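Local coordinates for protein diguanylate cyclase with PAS/PAC sensor (Marinobacter aquaeolei, PDB 3H9W) that probably makes cyclic di-GMP from two GTP molecules as a whole enzyme, of which this piece is the N-terminal PAS sensor domain, at residues E17-G20 and P21-A25. Residues are numbered along the deposited sequence; the frame is centred on the assembly and turned at random.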
ATOM      1  N   GLU A  17       7.152  -6.620  11.537  1.00 30.10           N
ATOM      2  CA  GLU A  17       7.257  -5.548  12.525  1.00 28.41           C
ATOM      3  C   GLU A  17       5.829  -5.308  13.015  1.00 32.13           C
ATOM      4  O   GLU A  17       5.579  -5.082  14.203  1.00 28.01           O
ATOM      5  CB  GLU A  17       7.817  -4.289  11.864  1.00 36.57           C
ATOM      6  CG  GLU A  17       8.517  -3.331  12.806  1.00 51.86           C
ATOM      7  CD  GLU A  17      10.003  -3.215  12.514  1.00 57.50           C
ATOM      8  OE1 GLU A  17      10.720  -4.234  12.633  1.00 65.25           O
ATOM      9  OE2 GLU A  17      10.456  -2.106  12.156  1.00 62.85           O
ATOM     10  N   TYR A  18       4.887  -5.367  12.080  1.00 26.42           N
ATOM     11  CA  TYR A  18       3.484  -5.194  12.405  1.00 24.82           C
ATOM     12  C   TYR A  18       2.638  -5.647  11.224  1.00 26.46           C
ATOM     13  O   TYR A  18       3.124  -5.745  10.096  1.00 22.16           O
ATOM     14  CB  TYR A  18       3.175  -3.724  12.747  1.00 29.82           C
ATOM     15  CG  TYR A  18       3.338  -2.739  11.605  1.00 28.43           C
ATOM     16  CD1 TYR A  18       2.380  -2.638  10.594  1.00 32.86           C
ATOM     17  CD2 TYR A  18       4.464  -1.919  11.523  1.00 28.60           C
ATOM     18  CE1 TYR A  18       2.544  -1.748   9.528  1.00 26.96           C
ATOM     19  CE2 TYR A  18       4.638  -1.028  10.463  1.00 26.27           C
ATOM     20  CZ  TYR A  18       3.680  -0.948   9.471  1.00 26.29           C
ATOM     21  OH  TYR A  18       3.857  -0.082   8.414  1.00 28.62           O
ATOM     22  N   ILE A  19       1.382  -5.961  11.510  1.00 28.12           N
ATOM     23  CA  ILE A  19       0.426  -6.357  10.492  1.00 25.73           C
ATOM     24  C   ILE A  19      -0.947  -6.018  11.052  1.00 23.91           C
ATOM     25  O   ILE A  19      -1.258  -6.345  12.195  1.00 30.55           O
ATOM     26  CB  ILE A  19       0.540  -7.869  10.134  1.00 20.95           C
ATOM     27  CG1 ILE A  19      -0.404  -8.188   8.971  1.00 22.73           C
ATOM     28  CG2 ILE A  19       0.239  -8.734  11.347  1.00 26.88           C
ATOM     29  CD1 ILE A  19      -0.148  -9.547   8.338  1.00 19.77           C
ATOM     30  N   GLY A  20      -1.746  -5.327  10.246  1.00 23.05           N
ATOM     31  CA  GLY A  20      -3.071  -4.918  10.673  1.00 23.92           C
ATOM     32  C   GLY A  20      -3.969  -6.005  11.232  1.00 22.24           C
ATOM     33  O   GLY A  20      -3.909  -7.157  10.793  1.00 24.03           O
ATOM     34  N   PRO A  21      -4.821  -5.664  12.211  1.00 23.70           N
ATOM     35  CA  PRO A  21      -5.727  -6.646  12.809  1.00 22.61           C
ATOM     36  C   PRO A  21      -6.737  -7.210  11.817  1.00 23.73           C
ATOM     37  O   PRO A  21      -7.308  -8.271  12.046  1.00 26.72           O
ATOM     38  CB  PRO A  21      -6.385  -5.866  13.947  1.00 32.16           C
ATOM     39  CG  PRO A  21      -6.379  -4.448  13.429  1.00 32.49           C
ATOM     40  CD  PRO A  21      -4.996  -4.339  12.831  1.00 25.89           C
ATOM     41  N   GLN A  22      -6.948  -6.511  10.707  1.00 32.22           N
ATOM     42  CA  GLN A  22      -7.894  -6.978   9.692  1.00 28.99           C
ATOM     43  C   GLN A  22      -7.443  -8.323   9.101  1.00 28.45           C
ATOM     44  O   GLN A  22      -8.236  -9.028   8.472  1.00 21.86           O
ATOM     45  CB  GLN A  22      -8.008  -5.950   8.563  1.00 39.15           C
ATOM     46  CG  GLN A  22      -8.197  -4.504   9.031  1.00 49.00           C
ATOM     47  CD  GLN A  22      -6.899  -3.698   9.022  1.00 49.82           C
ATOM     48  OE1 GLN A  22      -5.924  -4.045   9.693  1.00 32.59           O
ATOM     49  NE2 GLN A  22      -6.890  -2.607   8.260  1.00 55.78           N
ATOM     50  N   ILE A  23      -6.171  -8.674   9.300  1.00 21.62           N
ATOM     51  CA  ILE A  23      -5.646  -9.933   8.767  1.00 20.90           C
ATOM     52  C   ILE A  23      -6.328 -11.125   9.436  1.00 27.44           C
ATOM     53  O   ILE A  23      -6.429 -12.212   8.853  1.00 27.21           O
ATOM     54  CB  ILE A  23      -4.105 -10.040   8.965  1.00 20.02           C
ATOM     55  CG1 ILE A  23      -3.539 -11.216   8.151  1.00 21.11           C
ATOM     56  CG2 ILE A  23      -3.777 -10.247  10.432  1.00 22.20           C
ATOM     57  CD1 ILE A  23      -3.676 -11.053   6.631  1.00 25.18           C
ATOM     58  N   GLU A  24      -6.806 -10.916  10.659  1.00 24.32           N
ATOM     59  CA  GLU A  24      -7.471 -11.978  11.406  1.00 23.52           C
ATOM     60  C   GLU A  24      -8.887 -12.189  10.879  1.00 28.19           C
ATOM     61  O   GLU A  24      -9.330 -13.327  10.680  1.00 23.72           O
ATOM     62  CB  GLU A  24      -7.497 -11.631  12.899  1.00 35.55           C
ATOM     63  CG  GLU A  24      -7.856 -12.801  13.796  1.00 32.05           C
ATOM     64  CD  GLU A  24      -7.689 -12.480  15.266  1.00 45.19           C
ATOM     65  OE1 GLU A  24      -6.651 -11.885  15.631  1.00 37.08           O
ATOM     66  OE2 GLU A  24      -8.588 -12.833  16.061  1.00 44.81           O
ATOM     67  N   ALA A  25      -9.601 -11.096  10.636  1.00 25.12           N
ATOM     68  CA  ALA A  25     -10.957 -11.210  10.115  1.00 26.49           C
ATOM     69  C   ALA A  25     -10.918 -11.829   8.720  1.00 25.00           C
ATOM     70  O   ALA A  25     -11.783 -12.630   8.365  1.00 26.84           O
ATOM     71  CB  ALA A  25     -11.619  -9.836  10.054  1.00 35.97           C
TER
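Ile-23 N donates to Gly-20 O at 3.1 Å, and this i to i+3 bond closes the turn in which strand 15-19 of the PAS fold gives way to helix 22-27. It is nearly straight at the hydrogen, 165°. One residue on, Glu-24 N repeats the spacing to Pro-21 O at 3.0 Å, and the two successive i to i+3 bonds make the chain wind tightly as it enters the helix. Pro-21 itself supplies no N-H.

The apolar part is Ile-19 against Ile-23. Their side chains cross at about a right angle, with CD1 of Ile-19 lying 3.8 Å from CG1 of Ile-23. In both, CG1 is anti to the backbone N (chi1 -175° in Ile-19), which carries the long branches to a common meeting place; Trp-34 touches both.

Gln-22 bends at chi2 (99°) and folds back over Gly-20, so that its carboxamide oxygen OE1 lies against the bare CA of Gly-20 at 3.1 Å.

Gln-31 NE2 bonds Ile-19 O, and Gln-31 N bonds Glu-24 OE1, so that one residue is bonded to both the strand end and the helix. Between the two segments, one main-chain bond and isoleucine packing carry the contact, whereas Gln-22 OE1 is buried with no polar partner in the model.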